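Local coordinates for 39 kDa initiator binding protein (Trichomonas vaginalis, PDB 1Q87) that binds the initiator (Inr) element of core promoters, the present chain being its C-domain, at residues 47-51 and 52-56; 78-81 and 82-86; 96-99 and 100-104; 109-112 and 113-117. All blocks are in the same frame, centred on the assembly; numbering follows the deposited sequence.

Interaction 1 (47-51 and 52-56)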
# COMPACT_ATOMS: atom_id res chain seq x y z
N THR A 47 20.77 0.88 4.67
CA THR A 47 21.64 2.05 4.60
C THR A 47 22.79 2.07 5.64
O THR A 47 23.65 2.94 5.59
CB THR A 47 20.79 3.36 4.82
OG1 THR A 47 20.35 3.40 6.20
CG2 THR A 47 19.54 3.42 3.90
N GLN A 48 22.79 1.13 6.59
CA GLN A 48 23.80 1.07 7.66
C GLN A 48 23.87 2.45 8.28
O GLN A 48 24.94 2.91 8.69
CB GLN A 48 25.19 0.70 7.14
CG GLN A 48 25.34 -0.71 6.60
CD GLN A 48 24.79 -0.82 5.20
OE1 GLN A 48 25.29 -0.18 4.28
NE2 GLN A 48 23.75 -1.63 5.03
N LYS A 49 22.72 3.10 8.36
CA LYS A 49 22.64 4.46 8.88
C LYS A 49 21.33 4.59 9.62
O LYS A 49 20.31 4.25 9.05
CB LYS A 49 22.68 5.41 7.67
CG LYS A 49 22.79 6.87 7.96
CD LYS A 49 23.45 7.60 6.79
CE LYS A 49 22.73 7.38 5.48
NZ LYS A 49 23.41 8.12 4.36
N THR A 50 21.33 5.06 10.87
CA THR A 50 20.08 5.17 11.66
C THR A 50 19.06 6.15 11.13
O THR A 50 17.87 6.06 11.44
CB THR A 50 20.31 5.58 13.15
OG1 THR A 50 21.32 6.58 13.24
CG2 THR A 50 20.66 4.38 13.99
N ASP A 51 19.52 7.12 10.34
CA ASP A 51 18.65 8.13 9.77
C ASP A 51 19.30 8.68 8.52
O ASP A 51 19.82 7.92 7.69
CB ASP A 51 18.39 9.25 10.78
CG ASP A 51 17.63 10.42 10.17
OD1 ASP A 51 18.27 11.47 9.94
OD2 ASP A 51 16.40 10.29 9.91
N GLY A 52 19.25 10.00 8.40
CA GLY A 52 19.87 10.66 7.26
C GLY A 52 19.11 10.39 5.99
O GLY A 52 17.92 10.12 6.04
N THR A 53 19.80 10.48 4.86
CA THR A 53 19.17 10.26 3.57
C THR A 53 20.18 9.53 2.72
O THR A 53 21.33 9.40 3.11
CB THR A 53 18.86 11.60 2.87
OG1 THR A 53 20.09 12.15 2.37
CG2 THR A 53 18.19 12.63 3.84
N VAL A 54 19.74 9.05 1.56
CA VAL A 54 20.62 8.35 0.62
C VAL A 54 20.14 8.67 -0.79
O VAL A 54 18.99 9.09 -0.98
CB VAL A 54 20.59 6.80 0.83
CG1 VAL A 54 21.06 6.47 2.21
CG2 VAL A 54 19.16 6.24 0.63
N MET A 55 21.01 8.53 -1.79
CA MET A 55 20.60 8.83 -3.16
C MET A 55 19.42 7.94 -3.48
O MET A 55 19.34 6.80 -3.00
CB MET A 55 21.73 8.57 -4.16
CG MET A 55 22.89 9.58 -4.13
SD MET A 55 22.31 11.27 -4.35
CE MET A 55 22.06 11.73 -2.64
N ARG A 56 18.52 8.45 -4.32
CA ARG A 56 17.32 7.74 -4.69
C ARG A 56 17.58 6.34 -5.22
O ARG A 56 16.98 5.38 -4.76
CB ARG A 56 16.54 8.53 -5.74
CG ARG A 56 15.14 7.98 -5.96
CD ARG A 56 14.46 8.69 -7.05
NE ARG A 56 13.04 8.38 -7.06
CZ ARG A 56 12.48 7.48 -7.87
NH1 ARG A 56 13.25 6.83 -8.73
NH2 ARG A 56 11.17 7.25 -7.80

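Interaction 2 (78-81 and 82-86)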
# COMPACT_ATOMS: atom_id res chain seq x y z
N ILE A 78 12.97 -3.18 -9.13
CA ILE A 78 13.46 -1.80 -9.15
C ILE A 78 12.47 -0.90 -9.87
O ILE A 78 12.18 0.22 -9.44
CB ILE A 78 14.83 -1.70 -9.86
CG1 ILE A 78 15.93 -2.20 -8.94
CG2 ILE A 78 15.13 -0.27 -10.27
CD1 ILE A 78 17.29 -2.15 -9.59
N GLU A 79 11.91 -1.39 -10.95
CA GLU A 79 10.97 -0.57 -11.67
C GLU A 79 9.70 -0.37 -10.85
O GLU A 79 9.17 0.73 -10.79
CB GLU A 79 10.64 -1.19 -13.03
CG GLU A 79 11.90 -1.59 -13.81
CD GLU A 79 11.74 -1.54 -15.33
OE1 GLU A 79 10.61 -1.30 -15.83
OE2 GLU A 79 12.78 -1.76 -16.02
N VAL A 80 9.24 -1.42 -10.19
CA VAL A 80 8.02 -1.33 -9.42
C VAL A 80 8.18 -0.34 -8.28
O VAL A 80 7.37 0.57 -8.09
CB VAL A 80 7.65 -2.69 -8.82
CG1 VAL A 80 6.45 -2.53 -7.85
CG2 VAL A 80 7.30 -3.66 -9.92
N ILE A 81 9.23 -0.53 -7.49
CA ILE A 81 9.49 0.33 -6.36
C ILE A 81 9.69 1.80 -6.78
O ILE A 81 9.12 2.72 -6.18
CB ILE A 81 10.71 -0.19 -5.57
CG1 ILE A 81 10.36 -1.57 -4.98
CG2 ILE A 81 11.07 0.78 -4.42
CD1 ILE A 81 11.53 -2.31 -4.31
N SER A 82 10.47 2.01 -7.83
CA SER A 82 10.74 3.35 -8.30
C SER A 82 9.44 4.08 -8.67
O SER A 82 9.34 5.29 -8.44
CB SER A 82 11.67 3.31 -9.49
OG SER A 82 11.79 4.61 -10.04
N ALA A 83 8.46 3.34 -9.21
CA ALA A 83 7.17 3.90 -9.61
C ALA A 83 6.29 4.19 -8.43
O ALA A 83 5.49 5.10 -8.47
CB ALA A 83 6.44 2.96 -10.55
N ILE A 84 6.41 3.39 -7.38
CA ILE A 84 5.61 3.65 -6.21
C ILE A 84 6.19 4.81 -5.40
O ILE A 84 5.44 5.68 -4.91
CB ILE A 84 5.46 2.36 -5.36
CG1 ILE A 84 4.66 1.34 -6.17
CG2 ILE A 84 4.67 2.62 -4.08
CD1 ILE A 84 4.65 -0.03 -5.55
N MET A 85 7.52 4.87 -5.29
CA MET A 85 8.14 5.96 -4.53
C MET A 85 8.25 7.30 -5.27
O MET A 85 9.36 7.82 -5.50
CB MET A 85 9.53 5.56 -4.06
CG MET A 85 9.52 4.39 -3.14
SD MET A 85 11.17 4.09 -2.53
CE MET A 85 10.81 3.65 -0.83
N ALA A 86 7.10 7.85 -5.67
CA ALA A 86 7.11 9.15 -6.33
C ALA A 86 7.53 10.17 -5.26
O ALA A 86 7.42 9.89 -4.05
CB ALA A 86 5.72 9.48 -6.85

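Interaction 3 (96-99 and 100-104)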
# COMPACT_ATOMS: atom_id res chain seq x y z
N ALA A 96 11.49 8.21 6.41
CA ALA A 96 10.08 8.47 6.22
C ALA A 96 9.57 7.93 4.87
O ALA A 96 8.41 7.57 4.76
CB ALA A 96 9.77 9.96 6.34
N ASP A 97 10.42 7.87 3.85
CA ASP A 97 9.97 7.31 2.55
C ASP A 97 9.77 5.78 2.68
O ASP A 97 8.79 5.23 2.16
CB ASP A 97 10.99 7.61 1.46
CG ASP A 97 11.15 9.12 1.23
OD1 ASP A 97 10.15 9.76 0.85
OD2 ASP A 97 12.25 9.67 1.46
N LEU A 98 10.69 5.11 3.39
CA LEU A 98 10.57 3.68 3.61
C LEU A 98 9.31 3.45 4.45
O LEU A 98 8.53 2.54 4.18
CB LEU A 98 11.78 3.13 4.37
CG LEU A 98 12.51 1.80 4.02
CD1 LEU A 98 12.79 1.03 5.29
CD2 LEU A 98 11.73 0.93 3.10
N TYR A 99 9.11 4.28 5.48
CA TYR A 99 7.93 4.18 6.36
C TYR A 99 6.63 4.22 5.50
O TYR A 99 5.73 3.40 5.64
CB TYR A 99 7.90 5.33 7.35
CG TYR A 99 6.80 5.25 8.38
CD1 TYR A 99 7.07 4.77 9.66
CD2 TYR A 99 5.48 5.67 8.09
CE1 TYR A 99 6.08 4.71 10.64
CE2 TYR A 99 4.45 5.60 9.11
CZ TYR A 99 4.78 5.12 10.38
OH TYR A 99 3.88 5.07 11.41
N LYS A 100 6.57 5.18 4.61
CA LYS A 100 5.44 5.34 3.72
C LYS A 100 5.24 4.07 2.87
O LYS A 100 4.12 3.54 2.78
CB LYS A 100 5.69 6.54 2.81
CG LYS A 100 4.58 6.85 1.85
CD LYS A 100 4.38 8.37 1.69
CE LYS A 100 5.29 8.97 0.61
NZ LYS A 100 4.81 10.31 0.13
N PHE A 101 6.34 3.59 2.29
CA PHE A 101 6.31 2.44 1.38
C PHE A 101 5.89 1.16 2.06
O PHE A 101 5.08 0.41 1.54
CB PHE A 101 7.67 2.28 0.71
CG PHE A 101 7.71 1.22 -0.32
CD1 PHE A 101 7.01 1.37 -1.51
CD2 PHE A 101 8.41 0.04 -0.11
CE1 PHE A 101 7.01 0.37 -2.47
CE2 PHE A 101 8.41 -0.97 -1.07
CZ PHE A 101 7.71 -0.80 -2.25
N LEU A 102 6.44 0.91 3.23
CA LEU A 102 6.10 -0.28 3.99
C LEU A 102 4.66 -0.16 4.56
O LEU A 102 3.94 -1.16 4.74
CB LEU A 102 7.15 -0.50 5.11
CG LEU A 102 8.53 -1.06 4.68
CD1 LEU A 102 9.57 -0.86 5.75
CD2 LEU A 102 8.42 -2.57 4.37
N ALA A 103 4.24 1.07 4.82
CA ALA A 103 2.90 1.34 5.35
C ALA A 103 1.86 0.99 4.31
O ALA A 103 0.84 0.43 4.64
CB ALA A 103 2.76 2.82 5.74
N MET A 104 2.12 1.33 3.05
CA MET A 104 1.19 1.02 1.97
C MET A 104 1.13 -0.46 1.64
O MET A 104 0.04 -1.02 1.55
CB MET A 104 1.55 1.74 0.66
CG MET A 104 1.60 3.26 0.78
SD MET A 104 1.95 3.94 -0.81
CE MET A 104 3.79 4.04 -0.70

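Interaction 4 (109-112 and 113-117)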
# COMPACT_ATOMS: atom_id res chain seq x y z
N GLU A 109 7.88 -9.24 3.92
CA GLU A 109 7.77 -10.64 3.48
C GLU A 109 6.85 -10.82 2.30
O GLU A 109 7.08 -11.69 1.48
CB GLU A 109 7.26 -11.57 4.58
CG GLU A 109 8.25 -11.83 5.71
CD GLU A 109 8.41 -10.62 6.64
OE1 GLU A 109 7.75 -9.58 6.40
OE2 GLU A 109 9.19 -10.72 7.62
N THR A 110 5.76 -10.05 2.22
CA THR A 110 4.88 -10.24 1.07
C THR A 110 4.60 -8.95 0.29
O THR A 110 3.62 -8.84 -0.45
CB THR A 110 3.56 -10.96 1.53
OG1 THR A 110 2.94 -10.22 2.58
CG2 THR A 110 3.90 -12.41 2.07
N ILE A 111 5.51 -8.00 0.38
CA ILE A 111 5.26 -6.73 -0.23
C ILE A 111 4.87 -6.75 -1.69
O ILE A 111 3.97 -6.02 -2.13
CB ILE A 111 6.43 -5.76 -0.00
CG1 ILE A 111 6.06 -4.39 -0.59
CG2 ILE A 111 7.74 -6.31 -0.56
CD1 ILE A 111 6.00 -3.33 0.45
N MET A 112 5.52 -7.60 -2.45
CA MET A 112 5.24 -7.67 -3.87
C MET A 112 3.91 -8.35 -4.18
O MET A 112 3.38 -8.19 -5.26
CB MET A 112 6.40 -8.35 -4.55
CG MET A 112 7.64 -7.50 -4.50
SD MET A 112 7.56 -6.19 -5.71
CE MET A 112 7.91 -4.88 -4.76
N LEU A 113 3.37 -9.09 -3.23
CA LEU A 113 2.09 -9.73 -3.49
C LEU A 113 1.04 -8.66 -3.34
O LEU A 113 0.19 -8.52 -4.23
CB LEU A 113 1.81 -10.87 -2.50
CG LEU A 113 2.82 -12.01 -2.60
CD1 LEU A 113 2.43 -13.12 -1.59
CD2 LEU A 113 2.87 -12.53 -4.05
N LYS A 114 1.10 -7.89 -2.24
CA LYS A 114 0.13 -6.81 -2.01
C LYS A 114 0.13 -5.85 -3.19
O LYS A 114 -0.93 -5.48 -3.71
CB LYS A 114 0.42 -6.06 -0.72
CG LYS A 114 0.33 -6.98 0.51
CD LYS A 114 -0.06 -6.25 1.76
CE LYS A 114 -0.09 -7.15 2.94
NZ LYS A 114 -0.10 -6.30 4.17
N ILE A 115 1.32 -5.51 -3.66
CA ILE A 115 1.42 -4.58 -4.77
C ILE A 115 0.72 -5.11 -5.99
O ILE A 115 -0.15 -4.43 -6.54
CB ILE A 115 2.91 -4.23 -5.13
CG1 ILE A 115 3.53 -3.33 -4.04
CG2 ILE A 115 2.97 -3.55 -6.51
CD1 ILE A 115 5.00 -3.02 -4.25
N ALA A 116 1.10 -6.31 -6.43
CA ALA A 116 0.47 -6.93 -7.60
C ALA A 116 -1.05 -6.98 -7.39
O ALA A 116 -1.82 -6.58 -8.26
CB ALA A 116 1.01 -8.34 -7.82
N SER A 117 -1.47 -7.45 -6.22
CA SER A 117 -2.89 -7.54 -5.95
C SER A 117 -3.63 -6.23 -6.21
O SER A 117 -4.52 -6.16 -7.07
CB SER A 117 -3.14 -8.00 -4.52
OG SER A 117 -4.51 -7.91 -4.21

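Interaction 1 (47-51 and 52-56)
Thr47, closing helix 29-47, sets its methyl CG2 against CG1 of Val54 at 3.8 Å, the two side chains crossing at about a right angle. A chi1 of 69° places its hydroxyl between N and C, where OG1 hydrogen-bonds to the carbonyl of Trp43 in the preceding turn and also takes a weak bond from Lys49 N at 3.2 Å. Gln48 leaves the helix with positive phi and turns the chain back. Lys49 then reaches across the turn: its chain bends at chi3 (56°), and NZ donates to Thr53 O at 2.7 Å, approaching 25° off the carbonyl plane. On the way it slides past Val54 in the opposite direction, NZ lying 3.6 Å from Val54 CG1, so the methyl rests against the charged end of the lysine. This is the connection from a helix into strand 53-55, which forms a two-stranded antiparallel sheet with strand 92-94; Val54 makes its backbone bonds with Lys93. At Asp51 the main-chain O accepts from the indole NE1 of Trp43, tying the loop to the helix it has just left.

Interaction 2 (78-81 and 82-86)
Val80 CG1 meets Ile84 CD1 at 3.8 Å, and one residue further on Ile81 CG2 meets the sulfur SD of Met85, also at 3.8 Å; in each pair the partners are one helical turn apart, lie side by side and point the same way. The branches of Val80 are turned so that CG1 stands beside its own carbonyl carbon, anti to N (chi1 173°), which brings it along the helix to the tip of Ile84. Under these apolar tips the side chains also rest on backbone carbonyls: Ile84 CG1 is 3.4 Å from Val80 O, and Met85 CG is 3.5 Å from Ile81 O. The backbone beneath fixes the spacing, with Met85 N donating to Ile81 O at 2.8 Å in a nearly straight bond (168°) and Ile84 N donating to Val80 O at 3.1 Å. Further out, Ile84 packs on Phe101 and Met104 of helix 95-105, and Val80 and Ile81 face helix 111-123. The carbonyls of Ser82 and Met85 both accept from the guanidinium of Arg56, and Met85 O also receives Lys93 NZ. The arrangement is the C-terminal end of an amphipathic alpha-helix, 74-84, run out through an inverse gamma turn centred on Met85.

Interaction 3 (96-99 and 100-104)
Leu102 and Leu98, one turn apart on helix 95-105, lie side by side and point the same way. From the backbone outward, Leu102 CB sits 3.5 Å from Leu98 O, and CG stays close to the same oxygen at 3.6 Å. With CG anti to the carbonyl carbon (chi1 -76°), the isobutyl group leans back along the helix, and its CD1 faces both methyls of its partner, 3.8 Å from Leu98 CD1 and 3.9 Å from Leu98 CD2. One methyl thus meets both tips of a leucine. The oxygen under the pair is taken up by Leu102 N at 2.8 Å, nearly linear at the hydrogen (171°). Around them Leu98 packs on Ile42 and Trp43 of helix 29-47, Leu102 on Phe35, and both on Phe67 of helix 56-67. Tyr99 leans on the same helix 29-47, its ring edge-to-face with Phe35 and its OH hydrogen-bonded to Ile24 N. Ala103 CB comes within 3.0 Å of Tyr99 O, a close fit, while Ala103 N donates to that oxygen. On the more open side Asp97 OD1 and Lys100 NZ stand 5.4 Å apart; Asp97 OD2 instead accepts from Ser94 N. Cohesion here therefore comes from buried hydrocarbon and helical bonds, with at most a longer-range attraction probably acting between Asp97 and Lys100.

Interaction 4 (109-112 and 113-117)
Met112 and Ile115 meet at the N-terminal end of helix 111-123, the methyl CE of Met112 lying 3.5 Å from Ile115 CD1 on the face turned to the interior. Thr110 holds the N-cap position but makes no capping bond with its side chain; OG1 instead bonds to Ala177 N. Met112 reaches Ile115 by folding at chi2 (-77°), which swings its thioether round beside the isoleucine. From the preceding residue Ile111 CG1 adds a slacker contact with the same CD1 at 4.0 Å, so one methyl is touched from two residues, and Ile115 CG1 is pressed to 3.3 Å from Ile111 O. This buried face is backed by Val80, Ile81 and Ile84 of helix 74-84 and by Phe101 and Phe105 of helix 95-105. Lys114 is a buried polar group apart from it: its extended chain carries NZ to Gly106 O, Ile175 O and Asn171 OD1, three acceptors that probably favour its charged form. Thr110 O collects two helix donors: Lys114 N, nearly in line with the carbonyl, and Leu113 N at 2.8 Å, 48° out of the plane. The solvent side, formed by Leu113 and Ala116, is looser. Leu113 CD1 only brushes the threonine, 4.0 Å from Thr110 CB. At the same exposed edge Ala116 N donates to Met112 O at 3.2 Å from 44° above the carbonyl plane, and Ala116 CB sits 3.5 Å from that same oxygen.

How the interactions relate
Interactions 2, 3 and 4 meet in one hydrophobic interior, with centres 12 to 14 Å apart. Ile84 of interaction 2 touches both of the others: its CG2 lies 3.6 Å from Phe101 CE1 of interaction 3, and its CD1 lies 3.3 Å from Ile115 CD1 of interaction 4. Phe101 closes the triangle, its CE2 standing 3.7 Å from Ile111 CD1. Interaction 1 is peripheral, about 22 Å from the centre of the chain; among the other three it touches interaction 2 alone, through Arg56, whose NH2 probably hydrogen-bonds to Ser82 O at 2.8 Å. It touches neither interaction 3 nor interaction 4, whose nearest atoms are about 6 and 12 Å away.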